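Local coordinates for putative transcriptional regulator (Methanosarcina mazei, PDB 3R0A), which probably regulates transcription, most likely by binding DNA through a winged helix-turn-helix domain, as a two-chain assembly, at residues B[43-48]-B[57-62]; B[30-35]-B[69-74]; B[19-24]-B[105-110]. One frame throughout, in Å; residues are numbered along the deposited sequence.

Interaction 1 (B[43-48]-B[57-62])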
loop_
_atom_site.group_PDB
_atom_site.type_symbol
_atom_site.label_atom_id
_atom_site.label_comp_id
_atom_site.label_asym_id
_atom_site.label_seq_id
_atom_site.Cartn_x
_atom_site.Cartn_y
_atom_site.Cartn_z
ATOM N N ILE B 43 -13.549 26.842 -16.858
ATOM C CA ILE B 43 -14.340 27.483 -15.816
ATOM C C ILE B 43 -13.413 28.384 -15.013
ATOM O O ILE B 43 -12.192 28.161 -14.962
ATOM C CB ILE B 43 -15.058 26.421 -14.910
ATOM C CG1 ILE B 43 -15.729 25.334 -15.776
ATOM C CG2 ILE B 43 -16.082 27.076 -13.965
ATOM C CD1 ILE B 43 -15.976 23.994 -15.062
ATOM N N ASP B 44 -13.986 29.430 -14.432
ATOM C CA ASP B 44 -13.240 30.279 -13.518
ATOM C C ASP B 44 -13.759 30.104 -12.102
ATOM O O ASP B 44 -14.799 29.481 -11.870
ATOM C CB ASP B 44 -13.270 31.748 -13.952
ATOM C CG ASP B 44 -14.667 32.248 -14.227
ATOM O OD1 ASP B 44 -15.531 32.151 -13.326
ATOM O OD2 ASP B 44 -14.900 32.741 -15.350
ATOM N N THR B 45 -13.011 30.652 -11.159
ATOM C CA THR B 45 -13.306 30.491 -9.743
ATOM C C THR B 45 -14.562 31.241 -9.295
ATOM O O THR B 45 -15.252 30.791 -8.370
ATOM C CB THR B 45 -12.119 30.914 -8.898
ATOM O OG1 THR B 45 -11.742 32.249 -9.257
ATOM C CG2 THR B 45 -10.960 29.971 -9.160
ATOM N N ASP B 46 -14.854 32.372 -9.946
ATOM C CA ASP B 46 -16.114 33.073 -9.719
ATOM C C ASP B 46 -17.306 32.220 -10.173
ATOM O O ASP B 46 -18.252 32.008 -9.408
ATOM C CB ASP B 46 -16.112 34.443 -10.402
ATOM C CG ASP B 46 -15.379 35.506 -9.592
ATOM O OD1 ASP B 46 -15.045 36.560 -10.175
ATOM O OD2 ASP B 46 -15.131 35.309 -8.374
ATOM N N ALA B 47 -17.244 31.709 -11.402
ATOM C CA ALA B 47 -18.279 30.814 -11.922
ATOM C C ALA B 47 -18.452 29.574 -11.037
ATOM O O ALA B 47 -19.569 29.158 -10.727
ATOM C CB ALA B 47 -17.947 30.406 -13.359
ATOM N N LEU B 48 -17.328 28.996 -10.628
ATOM C CA LEU B 48 -17.321 27.763 -9.869
ATOM C C LEU B 48 -17.866 27.975 -8.472
ATOM O O LEU B 48 -18.489 27.077 -7.896
ATOM C CB LEU B 48 -15.891 27.254 -9.782
ATOM C CG LEU B 48 -15.586 25.768 -9.717
ATOM C CD1 LEU B 48 -16.351 24.987 -10.769
ATOM C CD2 LEU B 48 -14.098 25.642 -9.928
ATOM N N SER B 57 -12.906 32.313 -1.903
ATOM C CA SER B 57 -11.601 32.150 -1.293
ATOM C C SER B 57 -11.206 30.690 -1.166
ATOM O O SER B 57 -10.059 30.345 -1.459
ATOM C CB SER B 57 -11.537 32.848 0.069
ATOM O OG SER B 57 -12.587 32.421 0.913
ATOM N N THR B 58 -12.136 29.838 -0.730
ATOM C CA THR B 58 -11.841 28.411 -0.624
ATOM C C THR B 58 -11.753 27.749 -1.997
ATOM O O THR B 58 -10.898 26.886 -2.206
ATOM C CB THR B 58 -12.792 27.623 0.317
ATOM O OG1 THR B 58 -14.142 27.727 -0.131
ATOM C CG2 THR B 58 -12.680 28.135 1.738
ATOM N N VAL B 59 -12.610 28.176 -2.928
ATOM C CA VAL B 59 -12.557 27.690 -4.318
ATOM C C VAL B 59 -11.227 28.071 -4.983
ATOM O O VAL B 59 -10.648 27.275 -5.724
ATOM C CB VAL B 59 -13.760 28.200 -5.156
ATOM C CG1 VAL B 59 -13.665 27.747 -6.595
ATOM C CG2 VAL B 59 -15.059 27.705 -4.570
ATOM N N GLN B 60 -10.738 29.277 -4.694
ATOM C CA GLN B 60 -9.425 29.733 -5.178
ATOM C C GLN B 60 -8.286 28.891 -4.617
ATOM O O GLN B 60 -7.293 28.639 -5.285
ATOM C CB GLN B 60 -9.185 31.206 -4.826
ATOM C CG GLN B 60 -9.738 32.191 -5.835
ATOM C CD GLN B 60 -8.984 32.219 -7.184
ATOM O OE1 GLN B 60 -9.455 32.852 -8.135
ATOM N NE2 GLN B 60 -7.820 31.548 -7.269
ATOM N N ARG B 61 -8.454 28.472 -3.380
ATOM C CA ARG B 61 -7.464 27.721 -2.672
ATOM C C ARG B 61 -7.344 26.305 -3.261
ATOM O O ARG B 61 -6.237 25.810 -3.461
ATOM C CB ARG B 61 -7.869 27.668 -1.196
ATOM C CG ARG B 61 -6.718 27.587 -0.221
ATOM C CD ARG B 61 -7.203 27.280 1.215
ATOM N NE ARG B 61 -8.097 28.306 1.773
ATOM C CZ ARG B 61 -7.795 29.601 1.912
ATOM N NH1 ARG B 61 -6.625 30.084 1.507
ATOM N NH2 ARG B 61 -8.693 30.432 2.434
ATOM N N SER B 62 -8.482 25.664 -3.541
ATOM C CA SER B 62 -8.500 24.305 -4.092
ATOM C C SER B 62 -7.867 24.331 -5.453
ATOM O O SER B 62 -7.057 23.471 -5.797
ATOM C CB SER B 62 -9.934 23.787 -4.232
ATOM O OG SER B 62 -10.711 24.058 -3.074
#
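The hydroxyl of T45 and the side-chain amide of Q60 make the one hydrogen bond of this contact, with T45 OG1 donating to Q60 OE1 over 2.6 Å. The hydroxyl does not meet the amide oxygen in the plane of its group. It stands above the carbonyl plane, tilted 49° out of it, while the side chains cross at about a right angle. T45 CG2 lies close to the same amide, 3.4 Å from Q60 OE1, and the whole threonine tip is therefore pressed against that oxygen. Q60 reaches it by folding: its chain bends at the second torsion (chi2 -70°), which brings an amide based at the flank of its helix across to T45.

Beside this polar link lies an apolar one. V59 points CG1, the methyl anti to its backbone N, toward the T45 carbonyl and L48. V59 CG1 sits 3.9 Å from both L48 CB and T45 O; the side chains of V59 and L48 cross obliquely.

A second shell sets T45 in place. D44 is the N-cap of the helix that T45 begins, and D44 OD1 accepts from A47 N at 2.6 Å with an N-H...O angle of 161°, satisfying an amide of the first turn that has no earlier helical carbonyl to use. Helices 45-51 and 56-68, joined by a short connection, are consistent with the helix-turn-helix of this family's clan. Further out, T45 also touches V63 along helix 56-68, S62 OG bonds to D28 OD1, and L48 packs on F35 of helix 26-37. The loop before helix 45-51 is tied to strand 84-90, where I43 shares backbone hydrogen bonds with Y88 and D44 rests on V85 and I87.

Interaction 2 (B[30-35]-B[69-74])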
loop_
_atom_site.group_PDB
_atom_site.type_symbol
_atom_site.label_atom_id
_atom_site.label_comp_id
_atom_site.label_asym_id
_atom_site.label_seq_id
_atom_site.Cartn_x
_atom_site.Cartn_y
_atom_site.Cartn_z
ATOM N N ASN B 30 -14.284 17.791 -4.006
ATOM C CA ASN B 30 -15.521 18.276 -4.630
ATOM C C ASN B 30 -15.300 19.312 -5.733
ATOM O O ASN B 30 -16.045 19.358 -6.698
ATOM C CB ASN B 30 -16.478 18.820 -3.581
ATOM C CG ASN B 30 -17.305 17.720 -2.928
ATOM O OD1 ASN B 30 -17.914 17.929 -1.881
ATOM N ND2 ASN B 30 -17.334 16.545 -3.548
ATOM N N VAL B 31 -14.262 20.133 -5.598
ATOM C CA VAL B 31 -13.863 21.002 -6.708
ATOM C C VAL B 31 -13.273 20.167 -7.839
ATOM O O VAL B 31 -13.645 20.354 -8.980
ATOM C CB VAL B 31 -12.927 22.140 -6.271
ATOM C CG1 VAL B 31 -12.141 22.691 -7.444
ATOM C CG2 VAL B 31 -13.715 23.239 -5.531
HETATM N N MSE B 32 -12.369 19.242 -7.531
HETATM C CA MSE B 32 -11.850 18.367 -8.580
HETATM C C MSE B 32 -12.994 17.627 -9.289
HETATM O O MSE B 32 -12.956 17.505 -10.521
HETATM C CB MSE B 32 -10.870 17.344 -8.022
HETATM C CG MSE B 32 -10.168 16.476 -9.076
HETATM SE SE MSE B 32 -8.916 15.359 -8.100
HETATM C CE MSE B 32 -7.526 15.217 -9.361
ATOM N N LYS B 33 -13.980 17.147 -8.508
ATOM C CA LYS B 33 -15.142 16.389 -9.035
ATOM C C LYS B 33 -15.925 17.289 -9.998
ATOM O O LYS B 33 -16.321 16.841 -11.076
ATOM C CB LYS B 33 -16.110 15.901 -7.932
ATOM C CG LYS B 33 -15.552 15.000 -6.830
ATOM C CD LYS B 33 -15.516 13.506 -7.162
ATOM C CE LYS B 33 -16.707 12.726 -6.581
ATOM N NZ LYS B 33 -16.995 13.075 -5.157
ATOM N N SER B 34 -16.121 18.551 -9.596
ATOM C CA SER B 34 -16.767 19.559 -10.423
ATOM C C SER B 34 -16.163 19.726 -11.820
ATOM O O SER B 34 -16.890 19.911 -12.802
ATOM C CB SER B 34 -16.744 20.900 -9.712
ATOM O OG SER B 34 -18.046 21.233 -9.273
ATOM N N PHE B 35 -14.833 19.693 -11.889
ATOM C CA PHE B 35 -14.124 19.784 -13.152
ATOM C C PHE B 35 -14.335 18.486 -13.919
ATOM O O PHE B 35 -14.621 18.505 -15.120
ATOM C CB PHE B 35 -12.630 20.011 -12.924
ATOM C CG PHE B 35 -12.240 21.450 -12.753
ATOM C CD1 PHE B 35 -11.990 21.971 -11.493
ATOM C CD2 PHE B 35 -12.100 22.292 -13.855
ATOM C CE1 PHE B 35 -11.596 23.320 -11.341
ATOM C CE2 PHE B 35 -11.709 23.628 -13.706
ATOM C CZ PHE B 35 -11.467 24.144 -12.452
ATOM N N LYS B 69 -0.470 20.932 -8.373
ATOM C CA LYS B 69 -0.299 19.489 -8.380
ATOM C C LYS B 69 -0.461 18.889 -9.768
ATOM O O LYS B 69 -0.421 17.670 -9.919
ATOM C CB LYS B 69 -1.255 18.834 -7.388
ATOM C CG LYS B 69 -0.826 19.068 -5.948
ATOM C CD LYS B 69 -1.595 18.247 -4.975
ATOM C CE LYS B 69 -1.182 18.577 -3.542
ATOM N NZ LYS B 69 0.037 17.794 -3.128
ATOM N N GLU B 70 -0.636 19.758 -10.770
ATOM C CA GLU B 70 -0.761 19.386 -12.193
ATOM C C GLU B 70 -2.027 18.612 -12.525
ATOM O O GLU B 70 -2.077 17.868 -13.507
ATOM C CB GLU B 70 0.467 18.648 -12.735
ATOM C CG GLU B 70 1.791 19.000 -12.058
ATOM C CD GLU B 70 2.604 20.073 -12.746
ATOM O OE1 GLU B 70 2.069 20.776 -13.640
ATOM O OE2 GLU B 70 3.804 20.210 -12.367
ATOM N N ILE B 71 -3.057 18.789 -11.708
ATOM C CA ILE B 71 -4.368 18.195 -12.004
ATOM C C ILE B 71 -5.163 19.100 -12.976
ATOM O O ILE B 71 -6.096 18.642 -13.653
ATOM C CB ILE B 71 -5.211 18.041 -10.735
ATOM C CG1 ILE B 71 -4.513 17.153 -9.688
ATOM C CG2 ILE B 71 -6.669 17.634 -11.096
ATOM C CD1 ILE B 71 -3.779 15.889 -10.215
ATOM N N LEU B 72 -4.786 20.377 -13.038
ATOM C CA LEU B 72 -5.598 21.378 -13.707
ATOM C C LEU B 72 -4.697 22.125 -14.674
ATOM O O LEU B 72 -3.573 22.466 -14.336
ATOM C CB LEU B 72 -6.148 22.339 -12.660
ATOM C CG LEU B 72 -7.620 22.634 -12.490
ATOM C CD1 LEU B 72 -8.599 21.402 -12.500
ATOM C CD2 LEU B 72 -7.793 23.445 -11.216
ATOM N N GLN B 73 -5.181 22.319 -15.892
ATOM C CA GLN B 73 -4.588 23.231 -16.858
ATOM C C GLN B 73 -5.126 24.640 -16.593
ATOM O O GLN B 73 -6.305 24.802 -16.260
ATOM C CB GLN B 73 -4.985 22.782 -18.278
ATOM C CG GLN B 73 -4.410 23.620 -19.422
ATOM C CD GLN B 73 -4.606 22.975 -20.806
ATOM O OE1 GLN B 73 -5.200 21.898 -20.939
ATOM N NE2 GLN B 73 -4.102 23.642 -21.836
ATOM N N ARG B 74 -4.275 25.646 -16.772
ATOM C CA ARG B 74 -4.691 27.034 -16.554
ATOM C C ARG B 74 -4.459 27.925 -17.774
ATOM O O ARG B 74 -3.353 28.035 -18.264
ATOM C CB ARG B 74 -3.981 27.643 -15.314
ATOM C CG ARG B 74 -4.482 29.056 -14.930
ATOM C CD ARG B 74 -3.628 29.697 -13.839
ATOM N NE ARG B 74 -2.307 30.067 -14.328
ATOM C CZ ARG B 74 -1.280 30.390 -13.549
ATOM N NH1 ARG B 74 -1.417 30.406 -12.221
ATOM N NH2 ARG B 74 -0.109 30.699 -14.088
#
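The phenyl ring of F35 carries L72 on one face: methyl CD1 of L72 stands 3.5 Å from the ring centroid and 10° off the ring normal, a nearly vertical CH-pi contact. The other methyl of L72 is displaced toward the rim of the ring, with CD2 3.8 Å from F35 CE1, and the two side chains cross at about a right angle. At the ring's edge, in its plane, lies V31 CG1 from the preceding turn of the same helix. The ring owes its position to a first torsion of -86°, which sets CG anti to the carbonyl carbon and sends the phenyl out from helix 26-37 toward the strand.

One turn back, selenomethionine M32 runs out extended over its first two torsions and bends at its third to bring CE to I71, the two side chains crossing at about a right angle. The modelled separation of that methyl from I71 CG2 is too short to be trusted, so only the neighbourhood of the two groups is secure. I71 and L72 follow the end of helix 56-68, which closes in a Schellman motif at E70, whose positive phi turns the chain into strand 72-78. The order helix, strand, hairpin is consistent with the passage from recognition helix to wing in a winged helix fold; backbone bonds between I71 and Y91 and between Q73 and K89 join the hairpin.

V63 touches both F35 and L72, Y88 does the same from strand 84-90, and L66 adds to the cover of L72. An alanine in place of F35 would probably leave L72 CD1 without the ring face it rests on and open a gap between helix and strand. No hydrogen bond crosses between the segments; dispersion between buried apolar side chains, most securely the F35-L72 pair, holds helix 26-37 to the start of the 72-78/84-90 hairpin.

Interaction 3 (B[19-24]-B[105-110])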
loop_
_atom_site.group_PDB
_atom_site.type_symbol
_atom_site.label_atom_id
_atom_site.label_comp_id
_atom_site.label_asym_id
_atom_site.label_seq_id
_atom_site.Cartn_x
_atom_site.Cartn_y
_atom_site.Cartn_z
ATOM N N LYS B 19 -7.913 11.318 -1.721
ATOM C CA LYS B 19 -7.607 12.484 -0.888
ATOM C C LYS B 19 -6.227 12.420 -0.219
ATOM O O LYS B 19 -5.546 13.443 -0.125
ATOM C CB LYS B 19 -8.721 12.823 0.088
ATOM C CG LYS B 19 -9.962 13.405 -0.656
ATOM C CD LYS B 19 -11.007 13.998 0.299
ATOM C CE LYS B 19 -11.567 12.992 1.311
ATOM N NZ LYS B 19 -12.017 13.788 2.538
ATOM N N CYS B 20 -5.799 11.214 0.160
ATOM C CA CYS B 20 -4.481 10.987 0.769
ATOM C C CYS B 20 -3.372 11.308 -0.207
ATOM O O CYS B 20 -2.442 12.033 0.103
ATOM C CB CYS B 20 -4.329 9.532 1.218
ATOM S SG CYS B 20 -2.824 9.162 2.148
ATOM N N ALA B 21 -3.491 10.760 -1.398
ATOM C CA ALA B 21 -2.433 10.818 -2.346
ATOM C C ALA B 21 -2.187 12.272 -2.824
ATOM O O ALA B 21 -1.036 12.719 -2.983
ATOM C CB ALA B 21 -2.737 9.882 -3.487
ATOM N N LEU B 22 -3.267 13.016 -2.983
ATOM C CA LEU B 22 -3.214 14.304 -3.609
ATOM C C LEU B 22 -3.361 15.373 -2.530
ATOM O O LEU B 22 -3.387 16.573 -2.828
ATOM C CB LEU B 22 -4.332 14.396 -4.668
ATOM C CG LEU B 22 -4.206 13.501 -5.911
ATOM C CD1 LEU B 22 -5.369 13.718 -6.848
ATOM C CD2 LEU B 22 -2.910 13.772 -6.645
ATOM N N ASN B 23 -3.461 14.920 -1.284
ATOM C CA ASN B 23 -3.588 15.793 -0.123
ATOM C C ASN B 23 -4.733 16.777 -0.260
ATOM O O ASN B 23 -4.544 17.985 -0.133
ATOM C CB ASN B 23 -2.277 16.538 0.157
ATOM C CG ASN B 23 -2.277 17.179 1.517
ATOM O OD1 ASN B 23 -2.871 16.640 2.487
ATOM N ND2 ASN B 23 -1.657 18.357 1.608
ATOM N N LEU B 24 -5.929 16.237 -0.502
ATOM C CA LEU B 24 -7.130 17.025 -0.759
ATOM C C LEU B 24 -8.049 17.086 0.461
ATOM O O LEU B 24 -8.317 16.074 1.094
ATOM C CB LEU B 24 -7.913 16.399 -1.938
ATOM C CG LEU B 24 -7.181 16.135 -3.256
ATOM C CD1 LEU B 24 -8.061 15.604 -4.375
ATOM C CD2 LEU B 24 -6.534 17.388 -3.761
ATOM N N GLN B 105 2.865 4.174 -5.987
ATOM C CA GLN B 105 4.084 3.414 -6.147
ATOM C C GLN B 105 5.081 3.755 -5.016
ATOM O O GLN B 105 5.675 2.843 -4.395
ATOM C CB GLN B 105 4.691 3.661 -7.548
ATOM C CG GLN B 105 5.883 2.781 -7.904
ATOM C CD GLN B 105 5.604 1.323 -7.578
ATOM O OE1 GLN B 105 4.542 0.805 -7.945
ATOM N NE2 GLN B 105 6.530 0.674 -6.836
ATOM N N SER B 106 5.263 5.062 -4.753
ATOM C CA SER B 106 6.229 5.510 -3.727
ATOM C C SER B 106 5.850 5.046 -2.337
ATOM O O SER B 106 6.726 4.788 -1.517
ATOM C CB SER B 106 6.488 7.025 -3.766
ATOM O OG SER B 106 5.432 7.750 -3.148
ATOM N N TRP B 107 4.553 4.904 -2.077
ATOM C CA TRP B 107 4.076 4.344 -0.799
ATOM C C TRP B 107 4.559 2.908 -0.673
ATOM O O TRP B 107 5.049 2.486 0.385
ATOM C CB TRP B 107 2.560 4.316 -0.756
ATOM C CG TRP B 107 1.858 5.639 -0.717
ATOM C CD1 TRP B 107 2.410 6.873 -0.456
ATOM C CD2 TRP B 107 0.455 5.855 -0.889
ATOM N NE1 TRP B 107 1.440 7.841 -0.490
ATOM C CE2 TRP B 107 0.227 7.244 -0.746
ATOM C CE3 TRP B 107 -0.633 5.009 -1.135
ATOM C CZ2 TRP B 107 -1.048 7.808 -0.854
ATOM C CZ3 TRP B 107 -1.907 5.574 -1.260
ATOM C CH2 TRP B 107 -2.101 6.962 -1.093
ATOM N N ALA B 108 4.424 2.161 -1.762
ATOM C CA ALA B 108 4.887 0.765 -1.803
ATOM C C ALA B 108 6.403 0.655 -1.628
ATOM O O ALA B 108 6.870 -0.260 -0.947
ATOM C CB ALA B 108 4.458 0.081 -3.089
ATOM N N ASP B 109 7.154 1.572 -2.261
ATOM C CA ASP B 109 8.606 1.641 -2.069
ATOM C C ASP B 109 8.976 1.914 -0.629
ATOM O O ASP B 109 9.870 1.241 -0.107
ATOM C CB ASP B 109 9.246 2.752 -2.887
ATOM C CG ASP B 109 9.115 2.554 -4.358
ATOM O OD1 ASP B 109 8.747 1.443 -4.814
ATOM O OD2 ASP B 109 9.392 3.537 -5.064
ATOM N N ARG B 110 8.332 2.905 0.007
ATOM C CA ARG B 110 8.678 3.243 1.412
ATOM C C ARG B 110 8.426 2.084 2.343
ATOM O O ARG B 110 9.300 1.741 3.122
ATOM C CB ARG B 110 7.980 4.487 1.967
ATOM C CG ARG B 110 8.531 4.857 3.377
ATOM C CD ARG B 110 7.826 6.028 4.096
ATOM N NE ARG B 110 6.378 5.836 4.215
ATOM C CZ ARG B 110 5.470 6.469 3.466
ATOM N NH1 ARG B 110 5.846 7.357 2.547
ATOM N NH2 ARG B 110 4.176 6.218 3.642
#
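C20 and W107 meet through sulfur and ring. C20 SG, set anti to its backbone N (chi1 -174°), lies 4.6 Å from the centroid of the six-membered ring of W107 and 49° off its normal, an oblique sulfur-aromatic contact that is closest at CZ2, 3.7 Å from SG. The sulfur is also covalently committed: it forms a disulfide with C9 of the second subunit.

Apolar contacts come from A21. A21 CA is 3.6 Å and A21 CB 3.8 Å from W107 CZ2, so the far end of the indole rests against the last turn of helix 14-22. That helix ends in a Schellman motif, with N23 at positive phi, L24 N bonding to K19 O at 2.8 Å and a weak bond from N23 N to C20 O. The tryptophan comes from helix 93-119, the long C-terminal helix that takes part in the dimer interface.

Ring stacking and hydrogen bonds extend the site to the partner chain. F7 of the second subunit meets W107 edge-to-face, R110 NH2 bonds to D6 O of that subunit, and Q105 OE1 accepts from Q105 NE2 of the same neighbour.

In the fold
After the N-terminal hairpin of strands 4-7 and 10-13 comes helix 14-22, whose end (19-24) will be met last, by 105-110 on the long C-terminal helix; interaction 3 therefore closes the outermost loop. Helix 26-37 follows, and its contact with 69-74 makes interaction 2 the next loop inward. Innermost is interaction 1, joining helices 45-51 and 56-68 across a short turn. The three loops nest without crossing. Interactions 1 and 2 touch, S62 lying against V31, and M32 bridges interaction 2 to L22 and L24 of interaction 3. Interactions 1 and 3, their centres about 25 Å apart, do not touch. Together they join the helical core, the hairpin that is probably the wing, and the long helix at the subunit interface.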